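Long-range contacts in Hydrogenase/urease maturation factor HypB (Helicobacter pylori, PDB 4LPS), which hydrolyses GTP slowly, an activity essential for nickel insertion into [NiFe] hydrogenases, and is also required for urease maturation: residues Tyr47-Met52 / Phe131-Asn136; Leu156-Glu161 / Ile181-Met186. One frame throughout, in Å; residues are numbered along the deposited sequence.

Contact 1: Tyr47-Met52 / Phe131-Asn136. With MG (magnesium ion), chain C.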
ATOM      1  N   TYR A  47      -5.289 -10.932  -4.732  1.00 14.25           N
ATOM      2  CA  TYR A  47      -3.910 -10.555  -4.452  1.00 13.74           C
ATOM      3  C   TYR A  47      -3.937  -9.269  -3.637  1.00 17.53           C
ATOM      4  O   TYR A  47      -4.389  -8.230  -4.116  1.00 18.62           O
ATOM      5  CB  TYR A  47      -3.105 -10.372  -5.741  1.00 14.15           C
ATOM      6  CG  TYR A  47      -1.606 -10.424  -5.531  1.00 13.98           C
ATOM      7  CD1 TYR A  47      -0.960 -11.635  -5.328  1.00 14.65           C
ATOM      8  CD2 TYR A  47      -0.840  -9.265  -5.535  1.00 15.57           C
ATOM      9  CE1 TYR A  47       0.406 -11.694  -5.136  1.00 15.34           C
ATOM     10  CE2 TYR A  47       0.531  -9.314  -5.339  1.00 15.08           C
ATOM     11  CZ  TYR A  47       1.146 -10.532  -5.140  1.00 14.94           C
ATOM     12  OH  TYR A  47       2.509 -10.586  -4.946  1.00 15.12           O
ATOM     13  N   VAL A  48      -3.474  -9.347  -2.396  1.00 16.95           N
ATOM     14  CA  VAL A  48      -3.674  -8.259  -1.449  1.00 11.15           C
ATOM     15  C   VAL A  48      -2.421  -7.409  -1.244  1.00 10.57           C
ATOM     16  O   VAL A  48      -1.333  -7.928  -0.983  1.00 10.73           O
ATOM     17  CB  VAL A  48      -4.153  -8.803  -0.092  1.00 11.21           C
ATOM     18  CG1 VAL A  48      -4.390  -7.672   0.889  1.00 11.53           C
ATOM     19  CG2 VAL A  48      -5.425  -9.605  -0.288  1.00 11.92           C
ATOM     20  N   LEU A  49      -2.591  -6.096  -1.378  1.00 10.08           N
ATOM     21  CA  LEU A  49      -1.495  -5.145  -1.218  1.00 15.51           C
ATOM     22  C   LEU A  49      -1.746  -4.239  -0.019  1.00 14.01           C
ATOM     23  O   LEU A  49      -2.876  -3.797   0.214  1.00 14.81           O
ATOM     24  CB  LEU A  49      -1.312  -4.302  -2.485  1.00 11.94           C
ATOM     25  CG  LEU A  49      -1.223  -5.055  -3.814  1.00 10.71           C
ATOM     26  CD1 LEU A  49      -1.185  -4.087  -4.983  1.00 10.72           C
ATOM     27  CD2 LEU A  49       0.006  -5.949  -3.832  1.00 10.88           C
ATOM     28  N   ASN A  50      -0.692  -3.998   0.755  1.00  9.03           N
ATOM     29  CA  ASN A  50      -0.759  -3.110   1.909  1.00 11.54           C
ATOM     30  C   ASN A  50       0.171  -1.915   1.719  1.00 12.80           C
ATOM     31  O   ASN A  50       1.396  -2.056   1.773  1.00  9.87           O
ATOM     32  CB  ASN A  50      -0.405  -3.880   3.186  1.00  9.19           C
ATOM     33  CG  ASN A  50      -0.277  -2.982   4.398  1.00  9.25           C
ATOM     34  OD1 ASN A  50      -1.005  -2.000   4.539  1.00 11.90           O
ATOM     35  ND2 ASN A  50       0.653  -3.321   5.286  1.00  9.73           N
ATOM     36  N   PHE A  51      -0.411  -0.744   1.479  1.00 10.40           N
ATOM     37  CA  PHE A  51       0.375   0.464   1.236  1.00 11.52           C
ATOM     38  C   PHE A  51       0.564   1.286   2.504  1.00 11.19           C
ATOM     39  O   PHE A  51      -0.405   1.676   3.157  1.00  9.88           O
ATOM     40  CB  PHE A  51      -0.277   1.315   0.147  1.00 11.78           C
ATOM     41  CG  PHE A  51      -0.087   0.768  -1.237  1.00 12.06           C
ATOM     42  CD1 PHE A  51       1.083   1.020  -1.944  1.00 11.28           C
ATOM     43  CD2 PHE A  51      -1.075  -0.001  -1.834  1.00 13.26           C
ATOM     44  CE1 PHE A  51       1.262   0.512  -3.224  1.00 13.90           C
ATOM     45  CE2 PHE A  51      -0.905  -0.510  -3.113  1.00 14.93           C
ATOM     46  CZ  PHE A  51       0.263  -0.252  -3.809  1.00 17.16           C
ATOM     47  N   MET A  52       1.822   1.551   2.841  1.00  8.55           N
ATOM     48  CA  MET A  52       2.159   2.311   4.033  1.00  8.82           C
ATOM     49  C   MET A  52       3.030   3.508   3.683  1.00 13.07           C
ATOM     50  O   MET A  52       3.850   3.439   2.768  1.00  8.95           O
ATOM     51  CB  MET A  52       2.865   1.402   5.037  1.00  9.36           C
ATOM     52  CG  MET A  52       1.946   0.359   5.654  1.00  9.47           C
ATOM     53  SD  MET A  52       2.852  -0.877   6.596  1.00 14.25           S
ATOM     54  CE  MET A  52       3.842  -1.613   5.295  1.00 11.48           C
ATOM     55  N   PHE A 131      -7.323  -7.650  -7.245  1.00 17.12           N
ATOM     56  CA  PHE A 131      -6.537  -7.081  -6.164  1.00 16.56           C
ATOM     57  C   PHE A 131      -7.441  -6.505  -5.084  1.00 15.28           C
ATOM     58  O   PHE A 131      -8.463  -5.886  -5.379  1.00 15.68           O
ATOM     59  CB  PHE A 131      -5.603  -5.981  -6.683  1.00 17.44           C
ATOM     60  CG  PHE A 131      -4.579  -6.458  -7.678  1.00 17.22           C
ATOM     61  CD1 PHE A 131      -4.901  -6.594  -9.021  1.00 20.62           C
ATOM     62  CD2 PHE A 131      -3.287  -6.752  -7.269  1.00 16.37           C
ATOM     63  CE1 PHE A 131      -3.951  -7.025  -9.936  1.00 21.42           C
ATOM     64  CE2 PHE A 131      -2.334  -7.182  -8.179  1.00 17.24           C
ATOM     65  CZ  PHE A 131      -2.666  -7.319  -9.511  1.00 19.44           C
ATOM     66  N   LEU A 132      -7.062  -6.725  -3.831  1.00 15.53           N
ATOM     67  CA  LEU A 132      -7.653  -5.986  -2.726  1.00 15.92           C
ATOM     68  C   LEU A 132      -6.556  -5.122  -2.143  1.00 14.88           C
ATOM     69  O   LEU A 132      -5.522  -5.626  -1.702  1.00 13.62           O
ATOM     70  CB  LEU A 132      -8.246  -6.923  -1.668  1.00 17.84           C
ATOM     71  CG  LEU A 132      -8.656  -6.252  -0.352  1.00 20.36           C
ATOM     72  CD1 LEU A 132      -9.907  -5.409  -0.531  1.00 21.90           C
ATOM     73  CD2 LEU A 132      -8.873  -7.287   0.740  1.00 22.85           C
ATOM     74  N   ILE A 133      -6.781  -3.816  -2.146  1.00 13.02           N
ATOM     75  CA  ILE A 133      -5.746  -2.881  -1.745  1.00 13.88           C
ATOM     76  C   ILE A 133      -6.070  -2.231  -0.409  1.00 11.62           C
ATOM     77  O   ILE A 133      -7.132  -1.631  -0.230  1.00 12.34           O
ATOM     78  CB  ILE A 133      -5.534  -1.795  -2.824  1.00 12.03           C
ATOM     79  CG1 ILE A 133      -5.028  -2.441  -4.120  1.00 12.68           C
ATOM     80  CG2 ILE A 133      -4.560  -0.731  -2.339  1.00 11.32           C
ATOM     81  CD1 ILE A 133      -4.652  -1.456  -5.219  1.00 14.86           C
ATOM     82  N   ILE A 134      -5.149  -2.384   0.533  1.00 10.74           N
ATOM     83  CA  ILE A 134      -5.260  -1.758   1.839  1.00 10.25           C
ATOM     84  C   ILE A 134      -4.421  -0.487   1.874  1.00 11.46           C
ATOM     85  O   ILE A 134      -3.197  -0.543   1.724  1.00 13.46           O
ATOM     86  CB  ILE A 134      -4.804  -2.719   2.962  1.00 12.51           C
ATOM     87  CG1 ILE A 134      -5.665  -3.986   2.958  1.00 10.53           C
ATOM     88  CG2 ILE A 134      -4.863  -2.039   4.321  1.00 11.31           C
ATOM     89  CD1 ILE A 134      -5.117  -5.103   3.821  1.00 10.93           C
ATOM     90  N   GLU A 135      -5.074   0.660   2.040  1.00 10.93           N
ATOM     91  CA  GLU A 135      -4.341   1.894   2.296  1.00 12.20           C
ATOM     92  C   GLU A 135      -4.300   2.142   3.794  1.00 10.89           C
ATOM     93  O   GLU A 135      -5.311   2.479   4.412  1.00 10.63           O
ATOM     94  CB  GLU A 135      -4.954   3.093   1.560  1.00 12.16           C
ATOM     95  CG  GLU A 135      -4.084   4.346   1.687  1.00 13.96           C
ATOM     96  CD  GLU A 135      -4.705   5.594   1.095  1.00 15.90           C
ATOM     97  OE1 GLU A 135      -4.625   6.661   1.741  1.00 18.05           O
ATOM     98  OE2 GLU A 135      -5.271   5.517  -0.014  1.00 16.00           O
ATOM     99  N   ASN A 136      -3.125   1.942   4.376  1.00 11.35           N
ATOM    100  CA  ASN A 136      -2.966   2.029   5.817  1.00 13.30           C
ATOM    101  C   ASN A 136      -3.020   3.462   6.333  1.00 15.01           C
ATOM    102  O   ASN A 136      -2.917   4.419   5.561  1.00 14.13           O
ATOM    103  CB  ASN A 136      -1.650   1.376   6.240  1.00 10.69           C
ATOM    104  CG  ASN A 136      -1.791   0.547   7.497  1.00 10.14           C
ATOM    105  OD1 ASN A 136      -2.332   1.013   8.501  1.00 13.80           O
ATOM    106  ND2 ASN A 136      -1.313  -0.693   7.449  1.00  8.96           N
TER
HETATM  107 MG    MG C 301      -4.973   9.071   1.737  1.00 19.55          MG
HETATM  108  O   HOH W   1      -5.274  11.309   1.575  1.00 20.83           O
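Tyr47-Met52 and Phe131-Asn136 form a parallel beta pairing in the middle of the sheet, strand 47-52 lying between 131-135 and 152-158. The two axes diverge by only 17°, and five backbone hydrogen bonds run between them, their donors alternating between the two strands. Ile134, for example, gives its N to Leu49 O (2.7 Å) and takes Phe51 N on its O (2.8 Å).

Tyr47, Leu49, Phe51, Phe131 and Ile133 share one face, where helices 59-66 and 218-234 pack. With CG anti to the carbonyl carbon (chi1 -75°), the Phe51 ring turns its CD2-CE2 edge to Ile133, whose CG2 lies near the ring plane, 3.6 Å from CD2. At the N-terminal end of the pair, Tyr47 CD2 meets Phe131 CE2 at 3.7 Å as the two side chains run side by side. On the other face Val48 CG1 touches Ile134 CD1 at 4.0 Å.

Asn136 ND2 donates to Asn50 OD1 (3.2 Å), the amide planes 51° apart; Asn153 and the backbone N of Leu108 engage the other ends of these amides. Glu135, extended from a CG anti to its backbone N, binds magnesium through OE1 at 2.4 Å, alongside Thr60 and Asp86. A parallel strand pair delivering an acidic magnesium ligand from its C-terminal end is characteristic of the P-loop GTPase core, here of the SIMIBI class.

Contact 2: Leu156-Glu161 / Ile181-Met186. With GDP (guanosine-5'-diphosphate), chain D.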
ATOM      1  N   LEU A 156       5.625   4.003   0.493  1.00 12.75           N
ATOM      2  CA  LEU A 156       5.906   5.226  -0.249  1.00 10.02           C
ATOM      3  C   LEU A 156       6.778   6.164   0.567  1.00 11.82           C
ATOM      4  O   LEU A 156       6.541   6.376   1.757  1.00 11.73           O
ATOM      5  CB  LEU A 156       4.616   5.951  -0.653  1.00  9.54           C
ATOM      6  CG  LEU A 156       3.767   5.413  -1.808  1.00 11.43           C
ATOM      7  CD1 LEU A 156       3.026   4.134  -1.439  1.00 12.17           C
ATOM      8  CD2 LEU A 156       2.786   6.483  -2.264  1.00 11.76           C
ATOM      9  N   LEU A 157       7.813   6.694  -0.073  1.00 11.84           N
ATOM     10  CA  LEU A 157       8.580   7.799   0.485  1.00 12.21           C
ATOM     11  C   LEU A 157       8.496   8.955  -0.498  1.00 15.07           C
ATOM     12  O   LEU A 157       9.002   8.858  -1.618  1.00 15.14           O
ATOM     13  CB  LEU A 157      10.038   7.400   0.735  1.00 11.01           C
ATOM     14  CG  LEU A 157      10.985   8.540   1.121  1.00 13.26           C
ATOM     15  CD1 LEU A 157      10.504   9.235   2.383  1.00 17.50           C
ATOM     16  CD2 LEU A 157      12.416   8.041   1.295  1.00 15.13           C
ATOM     17  N   SER A 158       7.852  10.044  -0.092  1.00 11.53           N
ATOM     18  CA  SER A 158       7.667  11.165  -0.999  1.00 11.22           C
ATOM     19  C   SER A 158       8.886  12.068  -0.952  1.00 10.63           C
ATOM     20  O   SER A 158       9.532  12.201   0.091  1.00 12.01           O
ATOM     21  CB  SER A 158       6.396  11.949  -0.664  1.00 10.99           C
ATOM     22  OG  SER A 158       6.620  12.907   0.349  1.00 13.48           O
ATOM     23  N   VAL A 159       9.220  12.645  -2.104  1.00 10.93           N
ATOM     24  CA  VAL A 159      10.385  13.512  -2.235  1.00 11.44           C
ATOM     25  C   VAL A 159      10.413  14.641  -1.191  1.00 11.43           C
ATOM     26  O   VAL A 159      11.457  14.875  -0.581  1.00 16.85           O
ATOM     27  CB  VAL A 159      10.474  14.113  -3.665  1.00 11.75           C
ATOM     28  CG1 VAL A 159      11.384  15.329  -3.697  1.00 12.23           C
ATOM     29  CG2 VAL A 159      10.972  13.066  -4.644  1.00 12.11           C
ATOM     30  N   PRO A 160       9.280  15.340  -0.971  1.00 11.47           N
ATOM     31  CA  PRO A 160       9.333  16.418   0.026  1.00 13.38           C
ATOM     32  C   PRO A 160       9.654  15.976   1.458  1.00 14.35           C
ATOM     33  O   PRO A 160      10.042  16.832   2.254  1.00 18.56           O
ATOM     34  CB  PRO A 160       7.925  17.023  -0.037  1.00 12.39           C
ATOM     35  CG  PRO A 160       7.425  16.682  -1.396  1.00 12.58           C
ATOM     36  CD  PRO A 160       7.979  15.322  -1.670  1.00 11.38           C
ATOM     37  N   GLU A 161       9.491  14.694   1.784  1.00 11.66           N
ATOM     38  CA  GLU A 161       9.780  14.216   3.140  1.00 12.86           C
ATOM     39  C   GLU A 161      11.274  14.224   3.459  1.00 11.83           C
ATOM     40  O   GLU A 161      11.664  14.332   4.620  1.00 12.21           O
ATOM     41  CB  GLU A 161       9.232  12.800   3.351  1.00 11.32           C
ATOM     42  CG  GLU A 161       7.717  12.684   3.278  1.00 15.93           C
ATOM     43  CD  GLU A 161       7.239  11.246   3.266  1.00 19.60           C
ATOM     44  OE1 GLU A 161       7.707  10.449   4.109  1.00 20.52           O
ATOM     45  OE2 GLU A 161       6.395  10.909   2.408  1.00 20.62           O
ATOM     46  N   ILE A 181       9.407   5.870  -4.514  1.00 15.26           N
ATOM     47  CA  ILE A 181       9.743   7.275  -4.321  1.00 14.91           C
ATOM     48  C   ILE A 181       8.685   8.102  -5.038  1.00 14.11           C
ATOM     49  O   ILE A 181       8.718   8.245  -6.261  1.00 12.46           O
ATOM     50  CB  ILE A 181      11.149   7.624  -4.854  1.00 13.52           C
ATOM     51  CG1 ILE A 181      12.216   6.779  -4.151  1.00 12.96           C
ATOM     52  CG2 ILE A 181      11.443   9.107  -4.655  1.00 12.43           C
ATOM     53  CD1 ILE A 181      13.631   7.013  -4.664  1.00 13.86           C
ATOM     54  N   SER A 182       7.742   8.637  -4.272  1.00 13.33           N
ATOM     55  CA  SER A 182       6.586   9.299  -4.861  1.00 14.16           C
ATOM     56  C   SER A 182       6.834  10.794  -5.009  1.00 11.15           C
ATOM     57  O   SER A 182       7.783  11.330  -4.430  1.00 10.95           O
ATOM     58  CB  SER A 182       5.330   9.038  -4.026  1.00 11.64           C
ATOM     59  OG  SER A 182       5.495   9.441  -2.682  1.00 13.23           O
ATOM     60  N   LYS A 183       5.983  11.449  -5.799  1.00 11.02           N
ATOM     61  CA  LYS A 183       6.152  12.858  -6.157  1.00 11.22           C
ATOM     62  C   LYS A 183       7.539  13.099  -6.754  1.00 13.51           C
ATOM     63  O   LYS A 183       8.219  14.072  -6.421  1.00 11.78           O
ATOM     64  CB  LYS A 183       5.913  13.759  -4.939  1.00 11.28           C
ATOM     65  CG  LYS A 183       4.668  13.373  -4.138  1.00 12.56           C
ATOM     66  CD  LYS A 183       4.340  14.387  -3.048  1.00 12.65           C
ATOM     67  CE  LYS A 183       3.139  13.931  -2.229  1.00 12.07           C
ATOM     68  NZ  LYS A 183       2.726  14.931  -1.196  1.00  9.91           N
ATOM     69  N   ALA A 184       7.943  12.203  -7.650  1.00 12.15           N
ATOM     70  CA  ALA A 184       9.269  12.255  -8.257  1.00 16.93           C
ATOM     71  C   ALA A 184       9.470  13.496  -9.131  1.00 15.99           C
ATOM     72  O   ALA A 184      10.603  13.858  -9.454  1.00 12.95           O
ATOM     73  CB  ALA A 184       9.514  10.994  -9.071  1.00 12.65           C
ATOM     74  N   ASP A 185       8.370  14.142  -9.509  1.00 14.33           N
ATOM     75  CA  ASP A 185       8.429  15.415 -10.222  1.00 16.72           C
ATOM     76  C   ASP A 185       9.093  16.523  -9.397  1.00 16.48           C
ATOM     77  O   ASP A 185       9.500  17.549  -9.943  1.00 15.66           O
ATOM     78  CB  ASP A 185       7.023  15.851 -10.640  1.00 16.18           C
ATOM     79  CG  ASP A 185       6.048  15.860  -9.479  1.00 16.42           C
ATOM     80  OD1 ASP A 185       5.738  14.771  -8.948  1.00 16.02           O
ATOM     81  OD2 ASP A 185       5.582  16.957  -9.098  1.00 14.46           O
ATOM     82  N   MET A 186       9.191  16.310  -8.085  1.00 12.90           N
ATOM     83  CA  MET A 186       9.688  17.329  -7.160  1.00 12.54           C
ATOM     84  C   MET A 186      11.171  17.187  -6.798  1.00 13.53           C
ATOM     85  O   MET A 186      11.673  17.919  -5.942  1.00 14.86           O
ATOM     86  CB  MET A 186       8.849  17.311  -5.878  1.00 17.76           C
ATOM     87  CG  MET A 186       7.396  17.735  -6.068  1.00 20.70           C
ATOM     88  SD  MET A 186       7.224  19.523  -6.203  1.00 27.47           S
ATOM     89  CE  MET A 186       5.758  19.658  -7.225  1.00 32.65           C
TER
HETATM   90  PB  GDP D 302      -2.043  10.442   0.952  1.00 14.28           P
HETATM   91  O1B GDP D 302      -2.472  11.277   2.133  1.00 14.98           O
HETATM   92  O2B GDP D 302      -3.169   9.548   0.500  1.00  8.10           O
HETATM   93  O3B GDP D 302      -0.873   9.566   1.326  1.00 15.20           O
HETATM   94  O3A GDP D 302      -1.581  11.408  -0.244  1.00 18.89           O
HETATM   95  PA  GDP D 302      -2.609  12.289  -1.118  1.00 17.29           P
HETATM   96  O1A GDP D 302      -3.102  11.491  -2.297  1.00 13.76           O
HETATM   97  O2A GDP D 302      -3.757  12.808  -0.290  1.00 17.91           O
HETATM   98  O5' GDP D 302      -1.666  13.469  -1.644  1.00 13.35           O
HETATM   99  C5' GDP D 302      -1.360  14.583  -0.808  1.00 13.08           C
HETATM  100  C4' GDP D 302      -0.962  15.755  -1.692  1.00 13.40           C
HETATM  101  O4' GDP D 302       0.121  15.371  -2.541  1.00 17.36           O
HETATM  102  C3' GDP D 302      -2.106  16.154  -2.607  1.00 15.26           C
HETATM  103  O3' GDP D 302      -2.128  17.583  -2.680  1.00 13.26           O
HETATM  104  C2' GDP D 302      -1.737  15.606  -3.965  1.00 14.01           C
HETATM  105  O2' GDP D 302      -2.219  16.461  -5.001  1.00 12.65           O
HETATM  106  C1' GDP D 302      -0.222  15.627  -3.906  1.00 16.50           C
HETATM  107  N9  GDP D 302       0.408  14.599  -4.764  1.00 14.86           N
HETATM  108  C8  GDP D 302       0.127  13.283  -4.830  1.00 10.86           C
HETATM  109  N7  GDP D 302       0.945  12.667  -5.720  1.00 13.36           N
HETATM  110  C5  GDP D 302       1.777  13.599  -6.228  1.00 13.38           C
HETATM  111  C6  GDP D 302       2.889  13.640  -7.208  1.00 13.35           C
HETATM  112  O6  GDP D 302       3.259  12.608  -7.802  1.00 15.97           O
HETATM  113  N1  GDP D 302       3.486  14.816  -7.439  1.00 14.40           N
HETATM  114  C2  GDP D 302       3.106  15.946  -6.812  1.00 14.35           C
HETATM  115  N2  GDP D 302       3.749  17.105  -7.090  1.00 10.72           N
HETATM  116  N3  GDP D 302       2.101  15.982  -5.905  1.00 14.74           N
HETATM  117  C4  GDP D 302       1.419  14.863  -5.584  1.00 16.11           C
HETATM  118  O   HOH W   2       4.942  14.911   0.591  1.00 11.31           O
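Ser182 holds OG between the backbone N and the carbonyl carbon (chi1 56°), which lays the oxygen against Ser158, 3.3 Å from its CB, and lets it bond the carbonyl oxygen of Ser57; Lys183, its CG anti to the carbonyl carbon and its chain extended beyond, is sent along the nucleotide. The serine pair sits where two adjacent parallel strands, 152-158 and 178-182, end at the guanine site of the P-loop GTPase fold; Lys183 and Asp185 match the lysine and aspartate of its NKxD-type base-recognition motif, with serine at the place of the asparagine.

Two backbone bonds close the ladder, Ser182 N to Leu157 O and Val159 N to Ser182 O (3.0 Å). Beyond it both chains enter short 3-10 turns. Val159 fits against the second turn: CG2 faces Lys183 O, while CG1 rests 3.9 Å from Met186 CB. Pro160 CD abuts Lys183 CD, the two side chains crossing at about a right angle.

Glu161 folds back onto the end of its own strand, OE2 accepting from both Ser158 N and Ser158 OG; Ser57 is a further partner of this oxygen. Ser182 is thus tied directly to the P-loop, and Ser158 through Glu161.

Lys183 runs across one face of the guanine, its CG 3.6 Å from C5 of GDP. Its ammonium group bonds O4' of the ribose and Gly56 O, and a water joins NZ to Ser158 OG. Asp185, also held by Ser214, reads the base with both carboxylate oxygens: GDP N1 donates to OD1 and GDP N2 to OD2, each at 2.7 Å and nearly straight (167° and 169°).

Both contacts join neighbouring strands of one parallel sheet, and strands 47-52 and 152-158 connect them: Met52 O lies 2.9 Å from Leu156 N, a probable hydrogen bond, and Phe51 CD1 packs on Leu156 CD1 at 3.7 Å. Their centres are about 19 Å apart. Contact 1 is central and wholly buried, its ladder continuing along the strands, with one acidic group reaching the metal. Contact 2, farther from the chain centre, has a much shorter ladder and partly exposed turns whose Lys183 and Asp185 serve the nucleotide. The buried areas, 593 and 420 Å², follow this difference. Together they address opposite ends of GDP, contact 1 the magnesium at its phosphates and contact 2 its base and ribose.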